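Local atomic coordinates of peptidyl-prolyl cis-trans isomerase (Hirschia baltica, PDB entry 5EX2), a protein that probably catalyses the cis-trans isomerisation of peptide bonds preceding proline, as a periplasmic member of the cyclophilin family. Residues G76-A81 against K168-L173; E95-R100 against E146-H151. All blocks are in the same frame, centred on the assembly; numbering follows the deposited sequence.

Contact 1 (G76-A81 against K168-L173)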
loop_
_atom_site.group_PDB
_atom_site.type_symbol
_atom_site.label_atom_id
_atom_site.label_comp_id
_atom_site.label_asym_id
_atom_site.label_seq_id
_atom_site.Cartn_x
_atom_site.Cartn_y
_atom_site.Cartn_z
ATOM N N GLY A 76 -7.175 7.749 9.502
ATOM C CA GLY A 76 -8.628 7.778 9.452
ATOM C C GLY A 76 -9.203 6.461 9.917
ATOM O O GLY A 76 -8.518 5.655 10.553
ATOM N N GLY A 77 -10.470 6.246 9.607
ATOM C CA GLY A 77 -11.087 4.966 9.845
ATOM C C GLY A 77 -11.572 4.669 11.253
ATOM O O GLY A 77 -11.828 3.510 11.570
ATOM N N ASP A 78 -11.764 5.690 12.080
ATOM C CA ASP A 78 -12.294 5.473 13.418
ATOM C C ASP A 78 -13.805 5.418 13.315
ATOM O O ASP A 78 -14.486 6.437 13.433
ATOM C CB ASP A 78 -11.838 6.576 14.367
ATOM C CG ASP A 78 -12.254 6.328 15.801
ATOM O OD1 ASP A 78 -12.885 5.279 16.085
ATOM O OD2 ASP A 78 -11.947 7.195 16.645
ATOM N N ILE A 79 -14.313 4.219 13.082
ATOM C CA ILE A 79 -15.730 4.032 12.811
ATOM C C ILE A 79 -16.582 4.457 13.998
ATOM O O ILE A 79 -17.601 5.137 13.821
ATOM C CB ILE A 79 -16.013 2.562 12.440
ATOM C CG1 ILE A 79 -15.372 2.257 11.089
ATOM C CG2 ILE A 79 -17.517 2.271 12.430
ATOM C CD1 ILE A 79 -15.382 0.818 10.730
ATOM N N ALA A 80 -16.173 4.104 15.211
ATOM C CA ALA A 80 -16.995 4.416 16.375
ATOM C C ALA A 80 -17.261 5.912 16.502
ATOM O O ALA A 80 -18.358 6.329 16.877
ATOM C CB ALA A 80 -16.331 3.897 17.636
ATOM N N ALA A 81 -16.272 6.722 16.148
ATOM C CA ALA A 81 -16.378 8.161 16.338
ATOM C C ALA A 81 -17.509 8.781 15.516
ATOM O O ALA A 81 -18.143 9.750 15.964
ATOM C CB ALA A 81 -15.070 8.823 16.003
ATOM N N LYS A 168 -7.673 -2.682 14.024
ATOM C CA LYS A 168 -9.076 -3.047 13.831
ATOM C C LYS A 168 -9.670 -2.368 12.619
ATOM O O LYS A 168 -9.970 -3.029 11.627
ATOM C CB LYS A 168 -9.897 -2.705 15.074
ATOM C CG LYS A 168 -11.344 -3.168 14.968
ATOM C CD LYS A 168 -12.099 -2.997 16.273
ATOM C CE LYS A 168 -12.337 -1.542 16.610
ATOM N NZ LYS A 168 -12.966 -1.425 17.959
ATOM N N ASP A 169 -9.856 -1.052 12.704
ATOM C CA ASP A 169 -10.456 -0.279 11.609
ATOM C C ASP A 169 -9.600 0.902 11.170
ATOM O O ASP A 169 -9.477 1.188 9.992
ATOM C CB ASP A 169 -11.855 0.213 11.998
ATOM C CG ASP A 169 -11.910 0.899 13.349
ATOM O OD1 ASP A 169 -10.909 0.938 14.102
ATOM O OD2 ASP A 169 -13.008 1.399 13.662
ATOM N N GLN A 170 -8.971 1.581 12.120
ATOM C CA GLN A 170 -8.201 2.768 11.788
ATOM C C GLN A 170 -6.980 2.419 10.977
ATOM O O GLN A 170 -6.286 1.443 11.269
ATOM C CB GLN A 170 -7.787 3.517 13.051
ATOM C CG GLN A 170 -8.969 4.063 13.808
ATOM C CD GLN A 170 -8.576 4.900 14.986
ATOM O OE1 GLN A 170 -7.807 5.849 14.855
ATOM N NE2 GLN A 170 -9.109 4.563 16.151
ATOM N N PHE A 171 -6.709 3.243 9.973
ATOM C CA PHE A 171 -5.622 3.024 9.031
ATOM C C PHE A 171 -4.858 4.319 8.851
ATOM O O PHE A 171 -5.346 5.394 9.217
ATOM C CB PHE A 171 -6.162 2.576 7.679
ATOM C CG PHE A 171 -7.077 3.579 7.075
ATOM C CD1 PHE A 171 -8.427 3.555 7.345
ATOM C CD2 PHE A 171 -6.567 4.596 6.290
ATOM C CE1 PHE A 171 -9.266 4.527 6.823
ATOM C CE2 PHE A 171 -7.392 5.566 5.767
ATOM C CZ PHE A 171 -8.746 5.534 6.037
ATOM N N PHE A 172 -3.645 4.261 8.342
ATOM C CA PHE A 172 -3.025 5.504 7.953
ATOM C C PHE A 172 -2.400 5.413 6.577
ATOM O O PHE A 172 -1.892 4.373 6.127
ATOM C CB PHE A 172 -2.049 6.010 9.004
ATOM C CG PHE A 172 -1.032 5.033 9.431
ATOM C CD1 PHE A 172 -1.328 4.081 10.387
ATOM C CD2 PHE A 172 0.248 5.107 8.931
ATOM C CE1 PHE A 172 -0.368 3.203 10.819
ATOM C CE2 PHE A 172 1.211 4.232 9.359
ATOM C CZ PHE A 172 0.904 3.273 10.303
ATOM N N LEU A 173 -2.483 6.559 5.927
ATOM C CA LEU A 173 -1.954 6.791 4.587
ATOM C C LEU A 173 -0.605 7.464 4.720
ATOM O O LEU A 173 -0.511 8.566 5.279
ATOM C CB LEU A 173 -2.892 7.683 3.780
ATOM C CG LEU A 173 -4.349 7.240 3.727
ATOM C CD1 LEU A 173 -5.157 8.264 2.935
ATOM C CD2 LEU A 173 -4.505 5.857 3.101
HETATM O O HOH W 1 -13.751 2.606 15.855
#
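Asp78 and Gln170 run side by side and point the same way, their carboxylate and amide planes only 9° apart and stacked, with Gln170 NE2 lying 3.6 Å from Asp78 CG; the amide oxygen OE1 turns instead to Gln75. Asp169, next to Gln170 in 168-173, reaches across to the backbone of Ile79. With CG set between its backbone N and carbonyl carbon (chi1 50°), Asp169 OD2 takes the N-H of Ile79 N at 3.2 Å from above the carboxylate plane. Water 1 bridges OD2 to Asp78 OD1 and also accepts the N-H of Ala80, which probably eases the closeness of the two carboxylates (Asp78 OD1 to Asp169 OD2, 4.6 Å).

These loop residues lie just beyond the paired ends of strands 73-76 and 171-174 of the eight-stranded cyclophilin barrel. Gly76 and Phe171 form the hydrogen-bonded pair: Gly76 N to Phe171 O is 3.0 Å, and Phe171 N to Gly76 O is 3.1 Å. The Phe171 ring comes back over the glycine backbone, with Gly76 CA above one face near the rim and Phe171 CE1 3.5 Å from Gly77 N. The ring of Phe28 meets that of Phe171, and Phe65 of strand 63-69 touches the same side chain.

Contact 2 (E95-R100 against E146-H151); sequences EFVFRR and ESWMPH
Ser147 sits between Phe98 and Arg100, and the contact is tightest around it. Ser147 CB lies over one face of the Phe98 ring, 4.0 Å from the centroid and 27° off the normal, a CH-pi contact. On the same side chain, Ser147 OG accepts the N-H of Arg100 NE at 2.9 Å, almost in the guanidinium plane and fairly straight. Arg100 gets there with CG anti to its backbone N (chi1 -176°) and a bend at chi3 that swings NE back to the serine. Thr131 is a second partner of OG, and the far end of the guanidinium is held by a salt bridge to Asp134 and by the carbonyl of Ile105, so both the hydroxyl and the arginine are fixed from several directions.

The backbone joins strands 98-100 and 145-148 antiparallel, 98-100 being an outermost strand of a five-stranded sheet separate from the barrel. Phe98 and Ser147 form a hydrogen-bonded pair: Phe98 N to Ser147 O is 2.8 Å, and Ser147 N to Phe98 O is 2.9 Å.

The other face, with Arg99 and Glu146 as a non-hydrogen-bonded pair, is looser and wetter. Their guanidinium and carboxylate planes stand nearly perpendicular, 87° apart, and Arg99 NH1 stays 4.7 Å from Glu146 OE1; water 3, at the guanidinium edge, joins those two atoms. Each charge has a direct partner beyond the pair, Asp142 for Arg99 and Arg183 for Glu146. Val97 lays its CB 3.7 Å from Glu146 CG, while its CG1 brushes Trp148 CE3. Farther along, past the paired strands, water 2 links Phe96 O to Met149 N.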
loop_
_atom_site.group_PDB
_atom_site.type_symbol
_atom_site.label_atom_id
_atom_site.label_comp_id
_atom_site.label_asym_id
_atom_site.label_seq_id
_atom_site.Cartn_x
_atom_site.Cartn_y
_atom_site.Cartn_z
ATOM N N GLU A 95 0.578 -8.044 11.901
ATOM C CA GLU A 95 1.271 -8.672 10.792
ATOM C C GLU A 95 2.345 -7.694 10.361
ATOM O O GLU A 95 2.181 -6.970 9.370
ATOM C CB GLU A 95 0.323 -8.988 9.628
ATOM C CG GLU A 95 -0.588 -10.172 9.855
ATOM C CD GLU A 95 -1.561 -10.372 8.711
ATOM O OE1 GLU A 95 -2.244 -9.389 8.334
ATOM O OE2 GLU A 95 -1.654 -11.508 8.188
ATOM N N PHE A 96 3.454 -7.670 11.088
ATOM C CA PHE A 96 4.458 -6.641 10.874
ATOM C C PHE A 96 5.538 -7.083 9.896
ATOM O O PHE A 96 6.235 -6.258 9.308
ATOM C CB PHE A 96 5.115 -6.256 12.198
ATOM C CG PHE A 96 4.143 -5.836 13.284
ATOM C CD1 PHE A 96 2.934 -5.246 12.998
ATOM C CD2 PHE A 96 4.472 -6.043 14.612
ATOM C CE1 PHE A 96 2.081 -4.874 14.033
ATOM C CE2 PHE A 96 3.618 -5.665 15.635
ATOM C CZ PHE A 96 2.423 -5.088 15.337
ATOM N N VAL A 97 5.690 -8.391 9.772
ATOM C CA VAL A 97 6.638 -8.978 8.833
ATOM C C VAL A 97 5.975 -10.192 8.217
ATOM O O VAL A 97 4.959 -10.674 8.720
ATOM C CB VAL A 97 7.964 -9.400 9.509
ATOM C CG1 VAL A 97 8.657 -8.218 10.149
ATOM C CG2 VAL A 97 7.728 -10.490 10.545
ATOM N N PHE A 98 6.536 -10.688 7.122
ATOM C CA PHE A 98 6.086 -11.943 6.560
ATOM C C PHE A 98 7.297 -12.808 6.262
ATOM O O PHE A 98 8.411 -12.311 6.116
ATOM C CB PHE A 98 5.211 -11.729 5.314
ATOM C CG PHE A 98 5.903 -11.117 4.130
ATOM C CD1 PHE A 98 6.206 -9.769 4.097
ATOM C CD2 PHE A 98 6.178 -11.886 3.008
ATOM C CE1 PHE A 98 6.806 -9.205 2.983
ATOM C CE2 PHE A 98 6.779 -11.327 1.901
ATOM C CZ PHE A 98 7.094 -9.987 1.887
ATOM N N ARG A 99 7.059 -14.114 6.222
ATOM C CA ARG A 99 8.078 -15.105 5.901
ATOM C C ARG A 99 8.092 -15.286 4.397
ATOM O O ARG A 99 7.136 -15.826 3.832
ATOM C CB ARG A 99 7.783 -16.436 6.575
ATOM C CG ARG A 99 7.629 -16.369 8.081
ATOM C CD ARG A 99 8.904 -15.963 8.743
ATOM N NE ARG A 99 9.975 -16.904 8.443
ATOM C CZ ARG A 99 11.247 -16.700 8.758
ATOM N NH1 ARG A 99 11.574 -15.583 9.387
ATOM N NH2 ARG A 99 12.181 -17.600 8.436
ATOM N N ARG A 100 9.150 -14.812 3.755
ATOM C CA ARG A 100 9.252 -14.819 2.309
ATOM C C ARG A 100 10.166 -15.937 1.806
ATOM O O ARG A 100 11.285 -16.096 2.300
ATOM C CB ARG A 100 9.753 -13.461 1.860
ATOM C CG ARG A 100 9.812 -13.291 0.360
ATOM C CD ARG A 100 10.323 -11.911 -0.057
ATOM N NE ARG A 100 11.677 -11.674 0.420
ATOM C CZ ARG A 100 12.779 -11.995 -0.241
ATOM N NH1 ARG A 100 12.715 -12.550 -1.449
ATOM N NH2 ARG A 100 13.957 -11.770 0.312
ATOM N N GLU A 146 12.786 -13.288 6.783
ATOM C CA GLU A 146 11.902 -12.232 7.221
ATOM C C GLU A 146 11.936 -11.052 6.253
ATOM O O GLU A 146 13.003 -10.557 5.883
ATOM C CB GLU A 146 12.299 -11.789 8.624
ATOM C CG GLU A 146 11.355 -10.789 9.238
ATOM C CD GLU A 146 11.648 -10.542 10.681
ATOM O OE1 GLU A 146 11.346 -11.431 11.500
ATOM O OE2 GLU A 146 12.148 -9.447 10.991
ATOM N N SER A 147 10.752 -10.606 5.844
ATOM C CA SER A 147 10.630 -9.433 4.986
ATOM C C SER A 147 9.472 -8.568 5.457
ATOM O O SER A 147 8.643 -9.020 6.226
ATOM C CB SER A 147 10.420 -9.841 3.538
ATOM O OG SER A 147 11.473 -10.703 3.097
ATOM N N TRP A 148 9.435 -7.326 5.007
ATOM C CA TRP A 148 8.336 -6.439 5.372
ATOM C C TRP A 148 8.164 -5.374 4.302
ATOM O O TRP A 148 9.044 -5.178 3.475
ATOM C CB TRP A 148 8.583 -5.816 6.757
ATOM C CG TRP A 148 9.915 -5.128 6.936
ATOM C CD1 TRP A 148 10.155 -3.780 6.856
ATOM C CD2 TRP A 148 11.179 -5.744 7.258
ATOM N NE1 TRP A 148 11.480 -3.530 7.107
ATOM C CE2 TRP A 148 12.131 -4.714 7.335
ATOM C CE3 TRP A 148 11.594 -7.064 7.471
ATOM C CZ2 TRP A 148 13.472 -4.958 7.625
ATOM C CZ3 TRP A 148 12.935 -7.306 7.749
ATOM C CH2 TRP A 148 13.850 -6.257 7.823
ATOM N N MET A 149 7.011 -4.707 4.298
ATOM C CA MET A 149 6.797 -3.604 3.397
ATOM C C MET A 149 7.057 -2.326 4.162
ATOM O O MET A 149 6.240 -1.934 5.009
ATOM C CB MET A 149 5.379 -3.616 2.833
ATOM C CG MET A 149 5.080 -2.407 1.975
ATOM S SD MET A 149 3.702 -2.670 0.841
ATOM C CE MET A 149 2.333 -2.866 1.963
ATOM N N PRO A 150 8.187 -1.674 3.881
ATOM C CA PRO A 150 8.526 -0.482 4.661
ATOM C C PRO A 150 7.578 0.663 4.403
ATOM O O PRO A 150 6.933 0.707 3.361
ATOM C CB PRO A 150 9.931 -0.142 4.173
ATOM C CG PRO A 150 9.991 -0.685 2.807
ATOM C CD PRO A 150 9.217 -1.969 2.872
ATOM N N HIS A 151 7.505 1.576 5.361
ATOM C CA HIS A 151 6.537 2.643 5.313
ATOM C C HIS A 151 7.053 3.816 4.472
ATOM O O HIS A 151 7.290 4.918 4.959
ATOM C CB HIS A 151 6.176 3.037 6.743
ATOM C CG HIS A 151 5.338 2.002 7.436
ATOM N ND1 HIS A 151 5.844 0.815 7.907
ATOM C CD2 HIS A 151 4.014 1.981 7.708
ATOM C CE1 HIS A 151 4.861 0.107 8.445
ATOM N NE2 HIS A 151 3.741 0.792 8.333
HETATM O O HOH W 2 5.352 -5.432 6.459
HETATM O O HOH W 3 10.066 -13.743 10.876
#

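Overall arrangement
Contact 1 joins two neighbouring strands of the barrel, while contact 2 belongs to the separate five-stranded sheet; their centres are 22 Å apart. Along the chain, 95-100 and 146-151 both fall between 76-81 and 168-173: after strand 73-76 the chain leaves the barrel, forms the five-stranded sheet and re-enters the barrel with strand 155-158, ahead of 171-174. The two contacts meet directly where Phe172 CE2 packs 4.0 Å from His151 CD2. Contact 2 is the one near a metal: the side chain of Arg100 is about 8 Å from a bound magnesium ion and about 8 Å from the side chain of Glu135, one of the metal-site residues with Gln115 and Gln133. Contact 1 lies away from that site.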